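Local atomic coordinates of sister chromatid cohesion protein (Chaetomium thermophilum, PDB entry 5T8V), a protein that probably loads the cohesin ring onto chromatin, this chain being the large C-terminal HEAT-repeat fragment of the loader. Residues T106-G109 with A110-E114; E114-L117 with E118-P121; A1170-H1174 with P1175-E1179; A1209-R1212 with D1213-D1217. All coordinates share one frame; numbering follows the deposited sequence.

Contact 1 (T106-G109 with A110-E114); sequences TSWG and AQDVE
The indole of W108 carries D112 on one face, at the beginning of helix 112-117. D112 CB stands 3.6 Å from the centroid of the five-membered ring, 21° off the ring normal, which meets the geometry of a CH-pi contact; its nearest ring atom is W108 CG at 3.4 Å. The D112 carboxylate is turned almost parallel to the indole, their planes 12° apart, with D112 OD2 3.9 Å from W108 CD1. With chi1 -85°, W108 CG sits beside its own backbone N and anti to the carbonyl carbon, which turns the ring so that one face meets D112 CB. The six-membered end of the indole continues to W116, whose ring it meets with the planes steeply inclined.

The carboxylate also reaches back to the backbone. G109 N donates to D112 OD1 at 2.7 Å, a nearly straight bond that arrives from above the carboxylate plane. In return D112 N points weakly at G109 O, 3.2 Å away, and V113 CG1 lies 3.6 Å from G109 O. V113 itself is buried against L182 and A185 of helix 180-187.

If W108 were cut back to an alanine, D112 CB would probably lose the ring face that covers it and W116 its neighbouring indole.

A side chain that accepts the N-H three positions earlier is consistent with the reciprocal half of a capping box, with G109 in the N-cap place, where a glycine can offer no side-chain half; an acidic group at such a helix start is likely to be favoured by the helix dipole.

Contact 2 (E114-L117 with E118-P121); sequences EQWL and ELLP
W116 and L119 meet at the tight junction where helix 112-117 gives way to helix 120-136, consecutive helices in the largely helical HEAT-repeat fragment. One hydrogen bond spans the turn: L119 N donates to W116 O at 3.1 Å with an N-H...O angle of 159°.

The apolar contacts are more numerous. The W116 and L119 side chains stand roughly perpendicular, W116 CD1 to L119 CD1 being 4.0 Å, while L120 CD2 lies over one face of the indole, 4.3 Å from W116 CH2. L117 and L120 run abreast, with L117 CD2 3.7 Å from L120 CD1. A chi1 of -62° holds L120 CG beside its backbone N, which places one methyl against W116 and the other against L117. Shortening L120 to an alanine is likely to open a gap over the W116 face and deprive L117 CD2 of its neighbour. W116 NE1 bonds to F102 O, and L196 of helix 190-213 packs on both W116 and L120.

Among the charged residues, E114 OE2 and E118 OE1 come within 4.7 Å, a pairing of like charges that is likely to be mildly unfavourable. Proline has no N-H to offer four residues back, and L117 O instead faces P121 CD at 4.1 Å.

Contact 3 (A1170-H1174 with P1175-E1179); sequences ATSTH and PRISE
H1174 and the turn P1175-S1178 form a helix N-terminus: H1174 is the N-cap of helix 1175-1191, reached through a short loop from helix 1163-1169. The backbone evidence is the first helical bond, S1178 N to H1174 O at 3.1 Å and 166°; I1177 N reaches the same oxygen only weakly. P1175, in the first helical turn, needs no acceptor for its nitrogen.

A second bond draws the helix against the preceding loop. S1178 OG, placed anti to its backbone N (chi1 176°), donates to A1170 O at 2.8 Å from above the carbonyl plane. Within the loop, H1174 N makes a weak bond to S1172 OG in the manner of an ST turn, although Q1137 OE1 is the stronger partner of that hydroxyl.

The first turn packs against one face and one edge of the imidazole. R1176 CB lies over the face, 4.3 Å from the ring centroid, while I1177 CD1 meets the edge in plane, 3.5 Å from H1174 ND1. P1175 CD approaches H1174 CD2 to 3.6 Å. The R1176 guanidinium stands steeply to the imidazole, their planes 76° apart, and makes a cation-pi contact with F1142.

Helix 1139-1154 thus covers this end, with F1142 and V1145 on I1177, and I1207 and Y1210 of helix 1200-1213 pack on T1171 of the loop.

Contact 4 (A1209-R1212 with D1213-D1217); sequences AYQR and DIVKD
Y1210 and I1214 stand roughly perpendicular to each other as helix 1200-1213 runs out. I1214 CB lies over one face of the ring, 4.2 Å from the centroid and offset toward the rim, and I1214 CG1 touches Y1210 CD1 at 3.6 Å. The tyrosine has chi1 -176°, CG anti to the backbone N; this points the ring along the helix, its face to I1214, with V1215 CG2 approaching obliquely to 3.8 Å from Y1210 CE2. The hydroxyl of Y1210 makes a weak bond to S1172 OG.

Q1211 and V1215 extend abreast in a common direction, with Q1211 OE1 3.8 Å from V1215 CG1. Both ends of the amide are satisfied beyond this turn: NE2 by T1171 O and OE1 by K1229 NZ, which also forms a salt bridge with D1217 OD2.

R1212 and D1213 run alongside each other as well, but their flat groups are turned steeply, 78° apart. The R1212 chain bends at chi3, bringing NH1 back to D1213 OD1 as a salt bridge between sequence neighbours.

The backbone bonds widen progressively. D1213 N makes a regular four-residue bond to A1209 O; Y1210 O is then gripped by both I1214 N at 3.0 Å and V1215 N at 3.1 Å; finally D1217 N binds Q1211 O at 2.8 Å. This is a helix C-terminus ending at K1216 in the left-handed helical conformation (phi 61°), and its closing bond, D1217 N to Q1211 O, spans six residues, one more than the 6→1 bond of a Schellman motif.

Overall arrangement
The four contacts fall into two pairs in widely separated regions of the helical chain, on opposite sides of its centre. Contacts 1 and 2 share E114 and helix 112-117, their centres 11 Å apart, and they meet where W108 CH2 packs on W116 CD1 at 3.5 Å. Contacts 3 and 4, both within the family's C-terminal region, have centres 13 Å apart: T1171 O and Q1211 NE2, 2.7 Å apart, are hydrogen-bonded, and T1173 CG2 lies 4.0 Å from V1215 CG1. A helix start and a helix end are thereby joined. Between the pairs, centres are 95 to 109 Å apart and the nearest atoms about 80 to 95 Å, with no direct touch.

Contact 1 (T106-G109 with A110-E114)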
loop_
_atom_site.group_PDB
_atom_site.type_symbol
_atom_site.label_atom_id
_atom_site.label_comp_id
_atom_site.label_asym_id
_atom_site.label_seq_id
_atom_site.Cartn_x
_atom_site.Cartn_y
_atom_site.Cartn_z
ATOM N N THR A 106 -20.801 -52.694 5.145
ATOM C CA THR A 106 -21.338 -52.022 3.968
ATOM C C THR A 106 -21.724 -53.017 2.884
ATOM O O THR A 106 -22.665 -52.770 2.121
ATOM C CB THR A 106 -20.321 -51.020 3.423
ATOM O OG1 THR A 106 -19.104 -51.702 3.093
ATOM C CG2 THR A 106 -20.032 -49.938 4.453
ATOM N N SER A 107 -21.014 -54.143 2.798
ATOM C CA SER A 107 -21.331 -55.156 1.799
ATOM C C SER A 107 -22.702 -55.781 2.016
ATOM O O SER A 107 -23.275 -56.326 1.068
ATOM C CB SER A 107 -20.264 -56.253 1.814
ATOM O OG SER A 107 -20.637 -57.328 0.971
ATOM N N TRP A 108 -23.238 -55.714 3.234
ATOM C CA TRP A 108 -24.477 -56.407 3.572
ATOM C C TRP A 108 -25.608 -56.090 2.603
ATOM O O TRP A 108 -25.613 -55.032 1.966
ATOM C CB TRP A 108 -24.910 -56.047 5.001
ATOM C CG TRP A 108 -24.275 -56.894 6.066
ATOM C CD1 TRP A 108 -23.351 -57.884 5.889
ATOM C CD2 TRP A 108 -24.527 -56.830 7.475
ATOM N NE1 TRP A 108 -23.012 -58.437 7.100
ATOM C CE2 TRP A 108 -23.720 -57.808 8.088
ATOM C CE3 TRP A 108 -25.356 -56.039 8.277
ATOM C CZ2 TRP A 108 -23.717 -58.017 9.465
ATOM C CZ3 TRP A 108 -25.351 -56.248 9.642
ATOM C CH2 TRP A 108 -24.536 -57.228 10.223
ATOM N N GLY A 109 -26.565 -57.010 2.488
ATOM C CA GLY A 109 -27.750 -56.808 1.692
ATOM C C GLY A 109 -28.990 -56.631 2.549
ATOM O O GLY A 109 -28.934 -56.558 3.777
ATOM N N ALA A 110 -30.135 -56.574 1.867
ATOM C CA ALA A 110 -31.389 -56.299 2.556
ATOM C C ALA A 110 -31.777 -57.404 3.530
ATOM O O ALA A 110 -32.627 -57.170 4.396
ATOM C CB ALA A 110 -32.505 -56.086 1.536
ATOM N N GLN A 111 -31.186 -58.594 3.415
ATOM C CA GLN A 111 -31.508 -59.687 4.325
ATOM C C GLN A 111 -30.498 -59.852 5.450
ATOM O O GLN A 111 -30.852 -60.401 6.501
ATOM C CB GLN A 111 -31.619 -61.010 3.557
ATOM C CG GLN A 111 -32.134 -62.158 4.414
ATOM C CD GLN A 111 -32.545 -63.366 3.598
ATOM O OE1 GLN A 111 -32.419 -63.378 2.373
ATOM N NE2 GLN A 111 -33.047 -64.392 4.278
ATOM N N ASP A 112 -29.257 -59.397 5.263
ATOM C CA ASP A 112 -28.295 -59.423 6.359
ATOM C C ASP A 112 -28.755 -58.544 7.514
ATOM O O ASP A 112 -28.460 -58.839 8.679
ATOM C CB ASP A 112 -26.921 -58.973 5.863
ATOM C CG ASP A 112 -26.426 -59.799 4.691
ATOM O OD1 ASP A 112 -26.743 -59.445 3.536
ATOM O OD2 ASP A 112 -25.720 -60.804 4.925
ATOM N N VAL A 113 -29.486 -57.467 7.214
ATOM C CA VAL A 113 -30.003 -56.604 8.267
ATOM C C VAL A 113 -31.149 -57.267 9.016
ATOM O O VAL A 113 -31.433 -56.895 10.157
ATOM C CB VAL A 113 -30.459 -55.245 7.700
ATOM C CG1 VAL A 113 -29.382 -54.644 6.802
ATOM C CG2 VAL A 113 -31.777 -55.382 6.949
ATOM N N GLU A 114 -31.837 -58.228 8.395
ATOM C CA GLU A 114 -32.872 -58.967 9.110
ATOM C C GLU A 114 -32.257 -59.888 10.155
ATOM O O GLU A 114 -32.739 -59.958 11.291
ATOM C CB GLU A 114 -33.723 -59.772 8.131
ATOM C CG GLU A 114 -34.923 -60.443 8.780
ATOM C CD GLU A 114 -35.445 -61.618 7.979
ATOM O OE1 GLU A 114 -35.075 -61.752 6.792
ATOM O OE2 GLU A 114 -36.225 -62.414 8.546
#

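Contact 2 (E114-L117 with E118-P121)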
loop_
_atom_site.group_PDB
_atom_site.type_symbol
_atom_site.label_atom_id
_atom_site.label_comp_id
_atom_site.label_asym_id
_atom_site.label_seq_id
_atom_site.Cartn_x
_atom_site.Cartn_y
_atom_site.Cartn_z
ATOM N N GLU A 114 -31.837 -58.228 8.395
ATOM C CA GLU A 114 -32.872 -58.967 9.110
ATOM C C GLU A 114 -32.257 -59.888 10.155
ATOM O O GLU A 114 -32.739 -59.958 11.291
ATOM C CB GLU A 114 -33.723 -59.772 8.131
ATOM C CG GLU A 114 -34.923 -60.443 8.780
ATOM C CD GLU A 114 -35.445 -61.618 7.979
ATOM O OE1 GLU A 114 -35.075 -61.752 6.792
ATOM O OE2 GLU A 114 -36.225 -62.414 8.546
ATOM N N GLN A 115 -31.198 -60.608 9.784
ATOM C CA GLN A 115 -30.471 -61.415 10.756
ATOM C C GLN A 115 -29.778 -60.539 11.791
ATOM O O GLN A 115 -29.590 -60.963 12.937
ATOM C CB GLN A 115 -29.458 -62.300 10.031
ATOM C CG GLN A 115 -28.479 -63.028 10.940
ATOM C CD GLN A 115 -27.622 -64.025 10.182
ATOM O OE1 GLN A 115 -28.125 -64.799 9.365
ATOM N NE2 GLN A 115 -26.319 -64.005 10.443
ATOM N N TRP A 116 -29.398 -59.318 11.407
ATOM C CA TRP A 116 -28.782 -58.396 12.356
ATOM C C TRP A 116 -29.804 -57.873 13.359
ATOM O O TRP A 116 -29.488 -57.697 14.541
ATOM C CB TRP A 116 -28.131 -57.241 11.594
ATOM C CG TRP A 116 -27.463 -56.219 12.464
ATOM C CD1 TRP A 116 -26.275 -56.351 13.117
ATOM C CD2 TRP A 116 -27.940 -54.901 12.761
ATOM N NE1 TRP A 116 -25.984 -55.201 13.808
ATOM C CE2 TRP A 116 -26.991 -54.295 13.605
ATOM C CE3 TRP A 116 -29.079 -54.176 12.397
ATOM C CZ2 TRP A 116 -27.146 -52.999 14.093
ATOM C CZ3 TRP A 116 -29.229 -52.890 12.881
ATOM C CH2 TRP A 116 -28.269 -52.315 13.719
ATOM N N LEU A 117 -31.036 -57.631 12.906
ATOM C CA LEU A 117 -32.070 -57.060 13.762
ATOM C C LEU A 117 -32.481 -57.994 14.891
ATOM O O LEU A 117 -33.127 -57.543 15.843
ATOM C CB LEU A 117 -33.298 -56.701 12.925
ATOM C CG LEU A 117 -33.202 -55.398 12.133
ATOM C CD1 LEU A 117 -34.093 -55.439 10.909
ATOM C CD2 LEU A 117 -33.579 -54.229 13.017
ATOM N N GLU A 118 -32.137 -59.277 14.809
ATOM C CA GLU A 118 -32.488 -60.213 15.868
ATOM C C GLU A 118 -31.562 -60.110 17.071
ATOM O O GLU A 118 -31.902 -60.628 18.140
ATOM C CB GLU A 118 -32.479 -61.640 15.318
ATOM C CG GLU A 118 -33.402 -61.826 14.121
ATOM C CD GLU A 118 -33.553 -63.276 13.711
ATOM O OE1 GLU A 118 -34.060 -63.528 12.598
ATOM O OE2 GLU A 118 -33.163 -64.165 14.499
ATOM N N LEU A 119 -30.411 -59.451 16.926
ATOM C CA LEU A 119 -29.497 -59.244 18.039
ATOM C C LEU A 119 -29.940 -58.113 18.956
ATOM O O LEU A 119 -29.485 -58.052 20.104
ATOM C CB LEU A 119 -28.094 -58.930 17.517
ATOM C CG LEU A 119 -27.493 -59.904 16.503
ATOM C CD1 LEU A 119 -26.277 -59.280 15.829
ATOM C CD2 LEU A 119 -27.123 -61.213 17.175
ATOM N N LEU A 120 -30.812 -57.226 18.483
ATOM C CA LEU A 120 -31.088 -55.999 19.225
ATOM C C LEU A 120 -31.617 -56.244 20.632
ATOM O O LEU A 120 -31.250 -55.474 21.534
ATOM C CB LEU A 120 -32.066 -55.122 18.431
ATOM C CG LEU A 120 -31.598 -54.626 17.060
ATOM C CD1 LEU A 120 -32.587 -53.601 16.527
ATOM C CD2 LEU A 120 -30.193 -54.034 17.105
ATOM N N PRO A 121 -32.470 -57.237 20.894
ATOM C CA PRO A 121 -32.907 -57.466 22.280
ATOM C C PRO A 121 -31.746 -57.699 23.237
ATOM O O PRO A 121 -31.606 -56.989 24.241
ATOM C CB PRO A 121 -33.805 -58.702 22.157
ATOM C CG PRO A 121 -34.345 -58.622 20.774
ATOM C CD PRO A 121 -33.227 -58.064 19.940
#

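Contact 3 (A1170-H1174 with P1175-E1179)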
loop_
_atom_site.group_PDB
_atom_site.type_symbol
_atom_site.label_atom_id
_atom_site.label_comp_id
_atom_site.label_asym_id
_atom_site.label_seq_id
_atom_site.Cartn_x
_atom_site.Cartn_y
_atom_site.Cartn_z
ATOM N N ALA A 1170 26.694 17.878 -21.219
ATOM C CA ALA A 1170 25.745 16.953 -20.612
ATOM C C ALA A 1170 25.993 16.775 -19.121
ATOM O O ALA A 1170 25.079 16.366 -18.397
ATOM C CB ALA A 1170 25.806 15.597 -21.314
ATOM N N THR A 1171 27.203 17.072 -18.648
ATOM C CA THR A 1171 27.537 16.971 -17.233
ATOM C C THR A 1171 27.332 18.286 -16.492
ATOM O O THR A 1171 27.894 18.471 -15.407
ATOM C CB THR A 1171 28.984 16.501 -17.063
ATOM O OG1 THR A 1171 29.880 17.526 -17.511
ATOM C CG2 THR A 1171 29.235 15.227 -17.859
ATOM N N SER A 1172 26.546 19.199 -17.051
ATOM C CA SER A 1172 26.305 20.486 -16.417
ATOM C C SER A 1172 25.225 20.361 -15.349
ATOM O O SER A 1172 24.333 19.510 -15.431
ATOM C CB SER A 1172 25.891 21.524 -17.460
ATOM O OG SER A 1172 25.700 22.795 -16.867
ATOM N N THR A 1173 25.315 21.223 -14.333
ATOM C CA THR A 1173 24.309 21.237 -13.278
ATOM C C THR A 1173 23.045 21.972 -13.708
ATOM O O THR A 1173 21.948 21.627 -13.252
ATOM C CB THR A 1173 24.878 21.873 -12.008
ATOM O OG1 THR A 1173 25.409 23.170 -12.310
ATOM C CG2 THR A 1173 25.975 21.000 -11.419
ATOM N N HIS A 1174 23.173 22.980 -14.572
ATOM C CA HIS A 1174 22.008 23.657 -15.127
ATOM C C HIS A 1174 21.169 22.632 -15.884
ATOM O O HIS A 1174 21.619 22.112 -16.913
ATOM C CB HIS A 1174 22.430 24.802 -16.049
ATOM C CG HIS A 1174 21.298 25.686 -16.471
ATOM N ND1 HIS A 1174 21.346 26.463 -17.609
ATOM C CD2 HIS A 1174 20.089 25.922 -15.906
ATOM C CE1 HIS A 1174 20.216 27.137 -17.728
ATOM N NE2 HIS A 1174 19.436 26.828 -16.709
ATOM N N PRO A 1175 19.958 22.305 -15.418
ATOM C CA PRO A 1175 19.209 21.212 -16.066
ATOM C C PRO A 1175 18.952 21.437 -17.546
ATOM O O PRO A 1175 18.961 20.475 -18.323
ATOM C CB PRO A 1175 17.899 21.164 -15.262
ATOM C CG PRO A 1175 18.221 21.799 -13.958
ATOM C CD PRO A 1175 19.231 22.855 -14.260
ATOM N N ARG A 1176 18.727 22.684 -17.962
ATOM C CA ARG A 1176 18.353 22.937 -19.349
ATOM C C ARG A 1176 19.528 22.737 -20.298
ATOM O O ARG A 1176 19.324 22.412 -21.473
ATOM C CB ARG A 1176 17.786 24.349 -19.485
ATOM C CG ARG A 1176 16.694 24.662 -18.476
ATOM C CD ARG A 1176 15.460 25.248 -19.141
ATOM N NE ARG A 1176 15.753 26.481 -19.865
ATOM C CZ ARG A 1176 15.989 27.654 -19.284
ATOM N NH1 ARG A 1176 15.977 27.763 -17.962
ATOM N NH2 ARG A 1176 16.243 28.722 -20.027
ATOM N N ILE A 1177 20.757 22.925 -19.817
ATOM C CA ILE A 1177 21.928 22.609 -20.628
ATOM C C ILE A 1177 22.177 21.107 -20.639
ATOM O O ILE A 1177 22.478 20.521 -21.686
ATOM C CB ILE A 1177 23.157 23.383 -20.111
ATOM C CG1 ILE A 1177 22.939 24.893 -20.274
ATOM C CG2 ILE A 1177 24.427 22.934 -20.845
ATOM C CD1 ILE A 1177 24.048 25.755 -19.689
ATOM N N SER A 1178 22.052 20.461 -19.477
ATOM C CA SER A 1178 22.342 19.035 -19.379
ATOM C C SER A 1178 21.376 18.212 -20.223
ATOM O O SER A 1178 21.791 17.273 -20.913
ATOM C CB SER A 1178 22.283 18.597 -17.915
ATOM O OG SER A 1178 22.479 17.200 -17.785
ATOM N N GLU A 1179 20.086 18.544 -20.184
ATOM C CA GLU A 1179 19.100 17.761 -20.923
ATOM C C GLU A 1179 19.304 17.901 -22.428
ATOM O O GLU A 1179 19.416 16.899 -23.147
ATOM C CB GLU A 1179 17.689 18.193 -20.522
ATOM C CG GLU A 1179 17.347 17.886 -19.071
ATOM C CD GLU A 1179 16.039 18.511 -18.629
ATOM O OE1 GLU A 1179 15.296 19.022 -19.496
ATOM O OE2 GLU A 1179 15.753 18.493 -17.413
#

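Contact 4 (A1209-R1212 with D1213-D1217)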
loop_
_atom_site.group_PDB
_atom_site.type_symbol
_atom_site.label_atom_id
_atom_site.label_comp_id
_atom_site.label_asym_id
_atom_site.label_seq_id
_atom_site.Cartn_x
_atom_site.Cartn_y
_atom_site.Cartn_z
ATOM N N ALA A 1209 37.979 19.062 -17.225
ATOM C CA ALA A 1209 38.265 20.494 -17.263
ATOM C C ALA A 1209 37.000 21.312 -17.041
ATOM O O ALA A 1209 37.036 22.367 -16.398
ATOM C CB ALA A 1209 38.918 20.865 -18.594
ATOM N N TYR A 1210 35.870 20.836 -17.562
ATOM C CA TYR A 1210 34.607 21.548 -17.395
ATOM C C TYR A 1210 34.158 21.525 -15.939
ATOM O O TYR A 1210 33.760 22.556 -15.386
ATOM C CB TYR A 1210 33.549 20.926 -18.304
ATOM C CG TYR A 1210 32.213 21.635 -18.307
ATOM C CD1 TYR A 1210 32.041 22.830 -18.988
ATOM C CD2 TYR A 1210 31.118 21.093 -17.648
ATOM C CE1 TYR A 1210 30.819 23.477 -19.002
ATOM C CE2 TYR A 1210 29.892 21.731 -17.656
ATOM C CZ TYR A 1210 29.747 22.922 -18.335
ATOM O OH TYR A 1210 28.527 23.564 -18.346
ATOM N N GLN A 1211 34.219 20.353 -15.301
ATOM C CA GLN A 1211 33.841 20.257 -13.895
ATOM C C GLN A 1211 34.767 21.082 -13.010
ATOM O O GLN A 1211 34.334 21.606 -11.976
ATOM C CB GLN A 1211 33.854 18.795 -13.447
ATOM C CG GLN A 1211 32.805 17.930 -14.123
ATOM C CD GLN A 1211 31.399 18.253 -13.660
ATOM O OE1 GLN A 1211 31.172 18.548 -12.487
ATOM N NE2 GLN A 1211 30.445 18.205 -14.584
ATOM N N ARG A 1212 36.036 21.213 -13.398
ATOM C CA ARG A 1212 37.013 21.899 -12.562
ATOM C C ARG A 1212 36.918 23.413 -12.709
ATOM O O ARG A 1212 36.889 24.139 -11.710
ATOM C CB ARG A 1212 38.424 21.416 -12.910
ATOM C CG ARG A 1212 39.545 22.270 -12.330
ATOM C CD ARG A 1212 40.907 21.623 -12.530
ATOM N NE ARG A 1212 41.123 21.204 -13.913
ATOM C CZ ARG A 1212 41.429 22.029 -14.911
ATOM N NH1 ARG A 1212 41.550 23.331 -14.692
ATOM N NH2 ARG A 1212 41.607 21.550 -16.134
ATOM N N ASP A 1213 36.862 23.906 -13.945
ATOM C CA ASP A 1213 36.937 25.340 -14.197
ATOM C C ASP A 1213 35.574 26.020 -14.240
ATOM O O ASP A 1213 35.469 27.196 -13.872
ATOM C CB ASP A 1213 37.670 25.601 -15.515
ATOM C CG ASP A 1213 39.083 25.050 -15.514
ATOM O OD1 ASP A 1213 39.691 24.973 -14.427
ATOM O OD2 ASP A 1213 39.585 24.695 -16.602
ATOM N N ILE A 1214 34.529 25.317 -14.677
ATOM C CA ILE A 1214 33.221 25.935 -14.872
ATOM C C ILE A 1214 32.310 25.609 -13.695
ATOM O O ILE A 1214 31.917 26.501 -12.936
ATOM C CB ILE A 1214 32.589 25.477 -16.200
ATOM C CG1 ILE A 1214 33.614 25.563 -17.336
ATOM C CG2 ILE A 1214 31.362 26.320 -16.521
ATOM C CD1 ILE A 1214 34.280 26.924 -17.481
ATOM N N VAL A 1215 31.958 24.330 -13.545
ATOM C CA VAL A 1215 31.098 23.921 -12.438
ATOM C C VAL A 1215 31.781 24.186 -11.106
ATOM O O VAL A 1215 31.113 24.395 -10.086
ATOM C CB VAL A 1215 30.709 22.435 -12.585
ATOM C CG1 VAL A 1215 29.816 21.992 -11.431
ATOM C CG2 VAL A 1215 30.012 22.192 -13.916
ATOM N N LYS A 1216 33.114 24.180 -11.088
ATOM C CA LYS A 1216 33.889 24.396 -9.868
ATOM C C LYS A 1216 33.568 23.315 -8.832
ATOM O O LYS A 1216 33.157 23.586 -7.701
ATOM C CB LYS A 1216 33.645 25.803 -9.312
ATOM C CG LYS A 1216 33.836 26.904 -10.350
ATOM C CD LYS A 1216 34.797 27.977 -9.868
ATOM C CE LYS A 1216 35.073 29.001 -10.958
ATOM N NZ LYS A 1216 36.020 30.061 -10.512
ATOM N N ASP A 1217 33.767 22.068 -9.257
ATOM C CA ASP A 1217 33.553 20.883 -8.436
ATOM C C ASP A 1217 34.347 19.730 -9.039
ATOM O O ASP A 1217 33.785 18.903 -9.768
ATOM C CB ASP A 1217 32.066 20.531 -8.355
ATOM C CG ASP A 1217 31.820 19.195 -7.679
ATOM O OD1 ASP A 1217 32.645 18.790 -6.832
ATOM O OD2 ASP A 1217 30.800 18.549 -7.995
#